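Local coordinates for uncharacterized protein YPL067C (Saccharomyces cerevisiae, PDB 5KCI), which is of unknown function but is classed with histidine triad proteins and linked by name to amyloid toxicity, at residues Q62-S67 with V106-V111; L113-P118 with W151-P156. One frame throughout, in Å; residues are numbered along the deposited sequence. Where two conformers were deposited one is given.

Interaction 1. Residues Q62-S67 with V106-V111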
ATOM      1  N   GLN A  62      -3.428 -14.366  -9.145  1.00 42.04           N
ATOM      2  CA  GLN A  62      -2.619 -15.050 -10.145  1.00 49.36           C
ATOM      3  C   GLN A  62      -1.265 -14.376 -10.289  1.00 45.22           C
ATOM      4  O   GLN A  62      -0.234 -15.048 -10.333  1.00 42.73           O
ATOM      5  CB  GLN A  62      -3.337 -15.061 -11.495  1.00 58.40           C
ATOM      6  CG  GLN A  62      -4.631 -15.884 -11.537  1.00 59.37           C
ATOM      7  CD  GLN A  62      -4.381 -17.357 -11.782  1.00 58.34           C
ATOM      8  OE1 GLN A  62      -3.422 -17.728 -12.457  1.00 59.19           O
ATOM      9  NE2 GLN A  62      -5.247 -18.208 -11.234  1.00 62.50           N
ATOM     10  N   LYS A  63      -1.264 -13.047 -10.403  1.00 41.34           N
ATOM     11  CA  LYS A  63      -0.021 -12.302 -10.624  1.00 42.85           C
ATOM     12  C   LYS A  63       0.913 -12.386  -9.431  1.00 42.35           C
ATOM     13  O   LYS A  63       2.137 -12.377  -9.607  1.00 44.83           O
ATOM     14  CB  LYS A  63      -0.316 -10.833 -10.913  1.00 41.59           C
ATOM     15  CG  LYS A  63      -1.076 -10.539 -12.198  1.00 51.81           C
ATOM     16  CD  LYS A  63      -0.450 -11.165 -13.443  1.00 58.95           C
ATOM     17  CE  LYS A  63       0.939 -10.628 -13.745  1.00 64.20           C
ATOM     18  NZ  LYS A  63       1.576 -11.411 -14.841  1.00 64.64           N
ATOM     19  N   LEU A  64       0.370 -12.429  -8.218  1.00 43.98           N
ATOM     20  CA  LEU A  64       1.208 -12.451  -7.030  1.00 41.39           C
ATOM     21  C   LEU A  64       1.692 -13.853  -6.709  1.00 47.40           C
ATOM     22  O   LEU A  64       2.545 -14.006  -5.831  1.00 45.58           O
ATOM     23  CB  LEU A  64       0.447 -11.882  -5.832  1.00 37.93           C
ATOM     24  CG  LEU A  64       0.163 -10.380  -5.875  1.00 34.99           C
ATOM     25  CD1 LEU A  64      -0.578  -9.898  -4.651  1.00 29.18           C
ATOM     26  CD2 LEU A  64       1.452  -9.587  -6.018  1.00 41.62           C
ATOM     27  N   GLY A  65       1.165 -14.861  -7.400  1.00 41.82           N
ATOM     28  CA  GLY A  65       1.505 -16.245  -7.127  1.00 46.72           C
ATOM     29  C   GLY A  65       0.735 -16.834  -5.975  1.00 46.91           C
ATOM     30  O   GLY A  65       1.220 -17.768  -5.325  1.00 48.67           O
ATOM     31  N   TRP A  66      -0.452 -16.299  -5.683  1.00 43.25           N
ATOM     32  CA  TRP A  66      -1.212 -16.693  -4.508  1.00 45.13           C
ATOM     33  C   TRP A  66      -2.433 -17.548  -4.843  1.00 54.29           C
ATOM     34  O   TRP A  66      -3.208 -17.870  -3.938  1.00 45.35           O
ATOM     35  CB  TRP A  66      -1.655 -15.447  -3.735  1.00 37.42           C
ATOM     36  CG  TRP A  66      -0.492 -14.619  -3.183  1.00 38.41           C
ATOM     37  CD1 TRP A  66       0.852 -14.911  -3.279  1.00 41.71           C
ATOM     38  CD2 TRP A  66      -0.581 -13.381  -2.467  1.00 33.87           C
ATOM     39  NE1 TRP A  66       1.601 -13.920  -2.657  1.00 36.63           N
ATOM     40  CE2 TRP A  66       0.750 -12.970  -2.158  1.00 34.13           C
ATOM     41  CE3 TRP A  66      -1.641 -12.567  -2.068  1.00 32.55           C
ATOM     42  CZ2 TRP A  66       1.031 -11.782  -1.468  1.00 30.79           C
ATOM     43  CZ3 TRP A  66      -1.351 -11.389  -1.381  1.00 32.47           C
ATOM     44  CH2 TRP A  66      -0.021 -11.012  -1.085  1.00 30.49           C
ATOM     45  N   SER A  67      -2.623 -17.926  -6.104  1.00 67.85           N
ATOM     46  CA  SER A  67      -3.759 -18.761  -6.479  1.00 80.62           C
ATOM     47  C   SER A  67      -3.653 -20.149  -5.846  1.00101.58           C
ATOM     48  O   SER A  67      -2.582 -20.591  -5.419  1.00109.18           O
ATOM     49  CB  SER A  67      -3.846 -18.891  -8.002  1.00 71.12           C
ATOM     50  OG  SER A  67      -2.715 -19.566  -8.524  1.00 66.69           O
ATOM     51  N   VAL A 106       1.717   0.168  -3.071  1.00 24.63           N
ATOM     52  CA  VAL A 106       0.624  -0.696  -2.636  1.00 21.28           C
ATOM     53  C   VAL A 106       1.250  -1.914  -1.994  1.00 22.38           C
ATOM     54  O   VAL A 106       2.129  -2.546  -2.583  1.00 26.89           O
ATOM     55  CB  VAL A 106      -0.300  -1.112  -3.790  1.00 23.39           C
ATOM     56  CG1 VAL A 106      -1.463  -2.012  -3.241  1.00 29.67           C
ATOM     57  CG2 VAL A 106      -0.849   0.113  -4.494  1.00 28.14           C
ATOM     58  N   LEU A 107       0.802  -2.226  -0.791  1.00 23.22           N
ATOM     59  CA  LEU A 107       1.215  -3.384  -0.028  1.00 25.35           C
ATOM     60  C   LEU A 107       0.063  -4.382   0.047  1.00 25.63           C
ATOM     61  O   LEU A 107      -0.912  -4.149   0.758  1.00 26.54           O
ATOM     62  CB  LEU A 107       1.609  -2.958   1.384  1.00 25.22           C
ATOM     63  CG  LEU A 107       1.883  -4.050   2.405  1.00 27.63           C
ATOM     64  CD1 LEU A 107       3.081  -4.895   1.994  1.00 27.27           C
ATOM     65  CD2 LEU A 107       2.133  -3.390   3.785  1.00 29.59           C
ATOM     66  N   TRP A 108       0.227  -5.496  -0.639  1.00 23.36           N
ATOM     67  CA  TRP A 108      -0.731  -6.597  -0.673  1.00 22.56           C
ATOM     68  C   TRP A 108      -0.393  -7.600   0.424  1.00 23.07           C
ATOM     69  O   TRP A 108       0.782  -7.909   0.667  1.00 25.50           O
ATOM     70  CB  TRP A 108      -0.692  -7.283  -2.039  1.00 23.29           C
ATOM     71  CG  TRP A 108      -1.053  -6.395  -3.152  1.00 25.24           C
ATOM     72  CD1 TRP A 108      -0.202  -5.630  -3.907  1.00 24.36           C
ATOM     73  CD2 TRP A 108      -2.366  -6.140  -3.631  1.00 25.50           C
ATOM     74  NE1 TRP A 108      -0.924  -4.927  -4.856  1.00 26.44           N
ATOM     75  CE2 TRP A 108      -2.254  -5.233  -4.706  1.00 24.79           C
ATOM     76  CE3 TRP A 108      -3.639  -6.614  -3.273  1.00 23.86           C
ATOM     77  CZ2 TRP A 108      -3.374  -4.775  -5.406  1.00 30.51           C
ATOM     78  CZ3 TRP A 108      -4.735  -6.158  -3.967  1.00 28.40           C
ATOM     79  CH2 TRP A 108      -4.607  -5.248  -5.009  1.00 30.25           C
ATOM     80  N   SER A 109      -1.432  -8.135   1.074  1.00 26.65           N
ATOM     81  CA  SER A 109      -1.228  -9.116   2.130  1.00 30.33           C
ATOM     82  C   SER A 109      -2.191 -10.296   1.969  1.00 29.17           C
ATOM     83  O   SER A 109      -3.388 -10.089   1.804  1.00 25.59           O
ATOM     84  CB  SER A 109      -1.437  -8.500   3.517  1.00 29.13           C
ATOM     85  OG  SER A 109      -1.229  -9.463   4.537  1.00 26.49           O
ATOM     86  N   LYS A 110      -1.643 -11.509   2.014  1.00 31.27           N
ATOM     87  CA  LYS A 110      -2.438 -12.737   2.004  1.00 35.88           C
ATOM     88  C   LYS A 110      -3.323 -12.836   3.232  1.00 36.81           C
ATOM     89  O   LYS A 110      -4.383 -13.470   3.188  1.00 33.56           O
ATOM     90  CB  LYS A 110      -1.513 -13.953   1.963  1.00 45.82           C
ATOM     91  CG  LYS A 110      -1.108 -14.468   0.605  1.00 51.53           C
ATOM     92  CD  LYS A 110      -0.613 -15.918   0.723  1.00 50.57           C
ATOM     93  CE  LYS A 110       0.406 -16.282  -0.360  1.00 57.67           C
ATOM     94  NZ  LYS A 110       1.378 -17.332   0.077  1.00 66.70           N
ATOM     95  N   VAL A 111      -2.880 -12.260   4.346  1.00 32.23           N
ATOM     96  CA  VAL A 111      -3.627 -12.235   5.596  1.00 33.83           C
ATOM     97  C   VAL A 111      -4.295 -10.876   5.701  1.00 36.80           C
ATOM     98  O   VAL A 111      -3.627  -9.830   5.677  1.00 34.73           O
ATOM     99  CB  VAL A 111      -2.709 -12.491   6.802  1.00 31.31           C
ATOM    100  CG1 VAL A 111      -3.516 -12.549   8.087  1.00 30.01           C
ATOM    101  CG2 VAL A 111      -1.925 -13.773   6.613  1.00 39.13           C
TER
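L64 and W108 face each other with CA atoms 8.9 Å apart, and the backbones draw closer at W66 and K110, whose CA atoms are separated by 7.7 Å. The first segment is the last turn of helix 56-64 and the loop after it, the helix closed by a Schellman motif in which G65 takes positive phi (82°) and leads the chain on to W66; the second is the end of strand 102-109 and the two residues beyond it. No hydrogen bond joins the two.

The indole of W66 carries the contact, lying between L64 CB on one face and the K110 chain on the other. Extended beyond CG, K110 runs over the ring system: its CG is 3.3 Å from W66 CD2, over the CD2-CE3 side of the six-membered ring. Farther along, K110 CE stands 3.3 Å from the centroid of the W66 five-membered ring and 14° off the normal, a CH-pi contact. K110 NZ follows as a cation-pi partner, 4.5 Å from that centroid and 25° off the normal, while the same ammonium bonds to T85 O. The far rim of the indole reaches the strand edge-on, with W66 CH2 3.7 Å from W108 O and the W108-S109 peptide in its plane. Beside it, L64 CD1 touches W108 CB at 3.7 Å, the two side chains meeting at about a right angle.

With a serine in place of W66 the indole is gone, and the aliphatic part of K110 would probably lose the surface it lies on, leaving a gap between L64 and the strand end.

L64 also touches A88 and R90 of the neighbouring strand. The arrangement is thus a helix C-terminus docked on an antiparallel sheet, with a lysine laid along a tryptophan face in a combined CH-pi and cation-pi contact.

Interaction 2. Residues L113-P118 with W151-P156; sequences LPVHSP and WFVNYP. With SO4 (sulfate ion), chain D.
H116 overlaps Y155 through one ring face, with its CE1 3.3 Å from Y155 CE1. The rings are inclined at 45°, neither stacked nor edge-to-face. This contact brings the loop between strand 102-109 and helix 120-135 against strand 149-152, an outermost strand of the four-stranded antiparallel sheet, and the chain that leaves it.

With CG anti to its carbonyl carbon (chi1 -64°), the H116 ring reaches the backbone of V153, and NE2 donates to V153 O at 2.6 Å. The N-H...O angle of 159° makes this bond fairly straight, and the acceptor lies close to the imidazole plane. H116 was deposited in two conformers, so these statements hold for the one described. V115 CG2 lies over the other imidazole face, leaving the ring between a methyl and a phenol.

That methyl also packs on the V153 branch point, CG2 to V153 CB being 3.7 Å, while V115 CG1 approaches W151 CH2 at 4.0 Å. An inverse gamma turn centred on P114 precedes this apolar patch, its V115 N bonded to L113 O. Outside the segments, Y155 OH bonds to G29 O and W151 NE1 to N131 OD1.

N154 points away from the loop toward a sulfate, probably from the crystallisation liquor. Its ND2, also hydrogen-bonded with Y96 OH, donates to sulfate O4 at 3.0 Å and to sulfate O2 at 3.1 Å.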
ATOM      1  N   LEU A 113      -5.959  -7.722   7.421  1.00 34.68           N
ATOM      2  CA  LEU A 113      -5.857  -6.949   8.647  1.00 33.69           C
ATOM      3  C   LEU A 113      -7.111  -6.090   8.773  1.00 40.73           C
ATOM      4  O   LEU A 113      -7.334  -5.202   7.927  1.00 36.06           O
ATOM      5  CB  LEU A 113      -4.601  -6.072   8.646  1.00 30.10           C
ATOM      6  CG  LEU A 113      -3.296  -6.868   8.573  1.00 32.17           C
ATOM      7  CD1 LEU A 113      -2.787  -6.890   7.148  1.00 28.44           C
ATOM      8  CD2 LEU A 113      -2.252  -6.302   9.533  1.00 43.95           C
ATOM      9  N   PRO A 114      -8.020  -6.326   9.853  1.00 44.03           N
ATOM     10  CA  PRO A 114      -9.341  -5.648   9.938  1.00 41.77           C
ATOM     11  C   PRO A 114      -9.255  -4.204  10.422  1.00 43.12           C
ATOM     12  O   PRO A 114      -9.842  -3.809  11.443  1.00 37.93           O
ATOM     13  CB  PRO A 114     -10.101  -6.539  10.932  1.00 42.56           C
ATOM     14  CG  PRO A 114      -9.263  -7.765  11.184  1.00 43.62           C
ATOM     15  CD  PRO A 114      -7.865  -7.398  10.854  1.00 49.89           C
ATOM     16  N   VAL A 115      -8.552  -3.364   9.662  1.00 40.01           N
ATOM     17  CA  VAL A 115      -8.209  -2.031  10.146  1.00 36.49           C
ATOM     18  C   VAL A 115      -9.378  -1.056  10.230  1.00 40.79           C
ATOM     19  O   VAL A 115      -9.206   0.047  10.772  1.00 47.66           O
ATOM     20  CB  VAL A 115      -7.101  -1.421   9.257  1.00 36.82           C
ATOM     21  CG1 VAL A 115      -5.863  -2.288   9.304  1.00 37.39           C
ATOM     22  CG2 VAL A 115      -7.584  -1.259   7.806  1.00 37.08           C
ATOM     23  N   HIS A 116     -10.542  -1.389   9.684  1.00 42.50           N
ATOM     24  CA  HIS A 116     -11.739  -0.569   9.749  0.64 47.30           C
ATOM     25  C   HIS A 116     -12.873  -1.372  10.382  1.00 57.23           C
ATOM     26  O   HIS A 116     -14.002  -1.343   9.891  1.00 61.62           O
ATOM     27  CB  HIS A 116     -12.160  -0.079   8.357  0.64 46.12           C
ATOM     28  CG  HIS A 116     -11.172   0.838   7.686  0.64 31.60           C
ATOM     29  ND1 HIS A 116     -10.767   2.029   8.245  0.64 33.31           N
ATOM     30  CD2 HIS A 116     -10.574   0.775   6.472  0.64 29.67           C
ATOM     31  CE1 HIS A 116      -9.916   2.631   7.431  0.64 33.90           C
ATOM     32  NE2 HIS A 116      -9.781   1.889   6.350  0.64 32.03           N
ATOM     33  N   SER A 117     -12.577  -2.127  11.429  1.00 69.05           N
ATOM     34  CA  SER A 117     -13.599  -2.923  12.079  1.00 78.39           C
ATOM     35  C   SER A 117     -14.441  -2.034  12.993  1.00 76.70           C
ATOM     36  O   SER A 117     -13.942  -1.040  13.530  1.00 61.14           O
ATOM     37  CB  SER A 117     -12.967  -4.047  12.892  1.00 88.42           C
ATOM     38  OG  SER A 117     -13.883  -4.576  13.837  1.00 91.50           O
ATOM     39  N   PRO A 118     -15.722  -2.371  13.177  1.00 96.56           N
ATOM     40  CA  PRO A 118     -16.526  -1.646  14.174  1.00 94.87           C
ATOM     41  C   PRO A 118     -16.038  -1.887  15.590  1.00 79.66           C
ATOM     42  O   PRO A 118     -16.188  -1.009  16.449  1.00 74.21           O
ATOM     43  CB  PRO A 118     -17.939  -2.203  13.949  1.00107.08           C
ATOM     44  CG  PRO A 118     -17.701  -3.579  13.422  1.00115.50           C
ATOM     45  CD  PRO A 118     -16.445  -3.522  12.612  1.00109.35           C
ATOM     46  N   TRP A 151       0.177   5.617   5.652  1.00 24.20           N
ATOM     47  CA  TRP A 151      -0.523   4.522   5.004  1.00 24.33           C
ATOM     48  C   TRP A 151      -2.011   4.647   5.279  1.00 22.37           C
ATOM     49  O   TRP A 151      -2.432   5.268   6.260  1.00 25.34           O
ATOM     50  CB  TRP A 151      -0.005   3.146   5.464  1.00 27.15           C
ATOM     51  CG  TRP A 151      -0.279   2.800   6.894  1.00 22.93           C
ATOM     52  CD1 TRP A 151       0.517   3.071   7.979  1.00 26.00           C
ATOM     53  CD2 TRP A 151      -1.429   2.089   7.412  1.00 20.59           C
ATOM     54  NE1 TRP A 151      -0.070   2.588   9.127  1.00 27.75           N
ATOM     55  CE2 TRP A 151      -1.256   1.981   8.806  1.00 29.95           C
ATOM     56  CE3 TRP A 151      -2.574   1.553   6.826  1.00 28.03           C
ATOM     57  CZ2 TRP A 151      -2.195   1.341   9.643  1.00 31.16           C
ATOM     58  CZ3 TRP A 151      -3.520   0.912   7.667  1.00 34.05           C
ATOM     59  CH2 TRP A 151      -3.314   0.818   9.050  1.00 33.29           C
ATOM     60  N   PHE A 152      -2.797   4.065   4.368  1.00 22.73           N
ATOM     61  CA  PHE A 152      -4.231   3.987   4.568  1.00 22.25           C
ATOM     62  C   PHE A 152      -4.768   2.799   3.803  1.00 24.20           C
ATOM     63  O   PHE A 152      -4.176   2.327   2.834  1.00 27.15           O
ATOM     64  CB  PHE A 152      -4.976   5.236   4.104  1.00 21.39           C
ATOM     65  CG  PHE A 152      -4.768   5.569   2.649  1.00 26.90           C
ATOM     66  CD1 PHE A 152      -3.636   6.273   2.218  1.00 27.07           C
ATOM     67  CD2 PHE A 152      -5.720   5.231   1.712  1.00 27.87           C
ATOM     68  CE1 PHE A 152      -3.468   6.567   0.888  1.00 23.05           C
ATOM     69  CE2 PHE A 152      -5.555   5.523   0.373  1.00 29.32           C
ATOM     70  CZ  PHE A 152      -4.441   6.199  -0.049  1.00 30.05           C
ATOM     71  N   VAL A 153      -5.940   2.355   4.239  1.00 25.38           N
ATOM     72  CA  VAL A 153      -6.659   1.300   3.561  1.00 22.07           C
ATOM     73  C   VAL A 153      -8.005   1.875   3.144  1.00 22.55           C
ATOM     74  O   VAL A 153      -8.763   2.356   3.991  1.00 28.17           O
ATOM     75  CB  VAL A 153      -6.854   0.077   4.472  1.00 25.27           C
ATOM     76  CG1 VAL A 153      -7.748  -0.921   3.798  1.00 30.97           C
ATOM     77  CG2 VAL A 153      -5.489  -0.538   4.787  1.00 25.10           C
ATOM     78  N   ASN A 154      -8.300   1.815   1.857  1.00 22.58           N
ATOM     79  CA  ASN A 154      -9.555   2.345   1.359  1.00 26.46           C
ATOM     80  C   ASN A 154     -10.736   1.555   1.913  1.00 28.59           C
ATOM     81  O   ASN A 154     -10.685   0.328   2.051  1.00 29.57           O
ATOM     82  CB  ASN A 154      -9.588   2.316  -0.155  1.00 27.86           C
ATOM     83  CG  ASN A 154      -8.978   3.568  -0.777  1.00 27.83           C
ATOM     84  OD1 ASN A 154      -8.911   4.612  -0.139  1.00 26.37           O
ATOM     85  ND2 ASN A 154      -8.613   3.478  -2.029  1.00 31.94           N
ATOM     86  N   TYR A 155     -11.777   2.284   2.268  1.00 25.49           N
ATOM     87  CA  TYR A 155     -12.997   1.678   2.806  1.00 26.83           C
ATOM     88  C   TYR A 155     -13.670   0.826   1.748  1.00 27.35           C
ATOM     89  O   TYR A 155     -13.420   0.973   0.549  1.00 28.12           O
ATOM     90  CB  TYR A 155     -13.982   2.749   3.258  1.00 29.99           C
ATOM     91  CG  TYR A 155     -13.415   3.749   4.249  1.00 28.40           C
ATOM     92  CD1 TYR A 155     -13.126   3.378   5.529  1.00 27.92           C
ATOM     93  CD2 TYR A 155     -13.215   5.092   3.889  1.00 30.45           C
ATOM     94  CE1 TYR A 155     -12.636   4.261   6.464  1.00 32.98           C
ATOM     95  CE2 TYR A 155     -12.721   5.993   4.820  1.00 27.56           C
ATOM     96  CZ  TYR A 155     -12.429   5.572   6.110  1.00 33.59           C
ATOM     97  OH  TYR A 155     -11.941   6.421   7.076  1.00 33.70           O
ATOM     98  N   PRO A 156     -14.612  -0.032   2.163  1.00 29.00           N
ATOM     99  CA  PRO A 156     -15.360  -0.824   1.176  1.00 36.01           C
ATOM    100  C   PRO A 156     -16.005  -0.015   0.062  1.00 33.56           C
ATOM    101  O   PRO A 156     -15.979  -0.449  -1.098  1.00 36.51           O
ATOM    102  CB  PRO A 156     -16.408  -1.534   2.042  1.00 35.39           C
ATOM    103  CG  PRO A 156     -15.696  -1.753   3.362  1.00 33.22           C
ATOM    104  CD  PRO A 156     -14.844  -0.474   3.546  1.00 29.29           C
TER
HETATM  105  S   SO4 D 203      -8.166   0.479  -3.970  1.00 42.29           S
HETATM  106  O1  SO4 D 203      -8.637  -0.865  -4.377  1.00 43.09           O
HETATM  107  O2  SO4 D 203      -7.728   0.550  -2.588  1.00 39.52           O
HETATM  108  O3  SO4 D 203      -7.024   0.877  -4.822  1.00 51.00           O
HETATM  109  O4  SO4 D 203      -9.244   1.443  -4.160  1.00 48.63           O

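How the interactions relate
The two contacts are in series along the chain: residues 106-111 end interaction 1 and 113-118 begin interaction 2, separated by a single residue. Their centres lie about 17 Å apart and no other touch joins them, yet both reach the same antiparallel sheet, interaction 1 through strand 102-109 and interaction 2 through strand 149-152, with strand 165-172 lying between these two. That middle strand supplies H166 and H168, whose NE2 atoms bond to the sulfate also held by N154 and by S160 N. W108 of interaction 1 meets the ring of H166, and its side chain is about 6 Å from the sulfate between nearest atoms. One residue of each contact thus lies near this histidine-lined anion site, consistent with the histidine triad name.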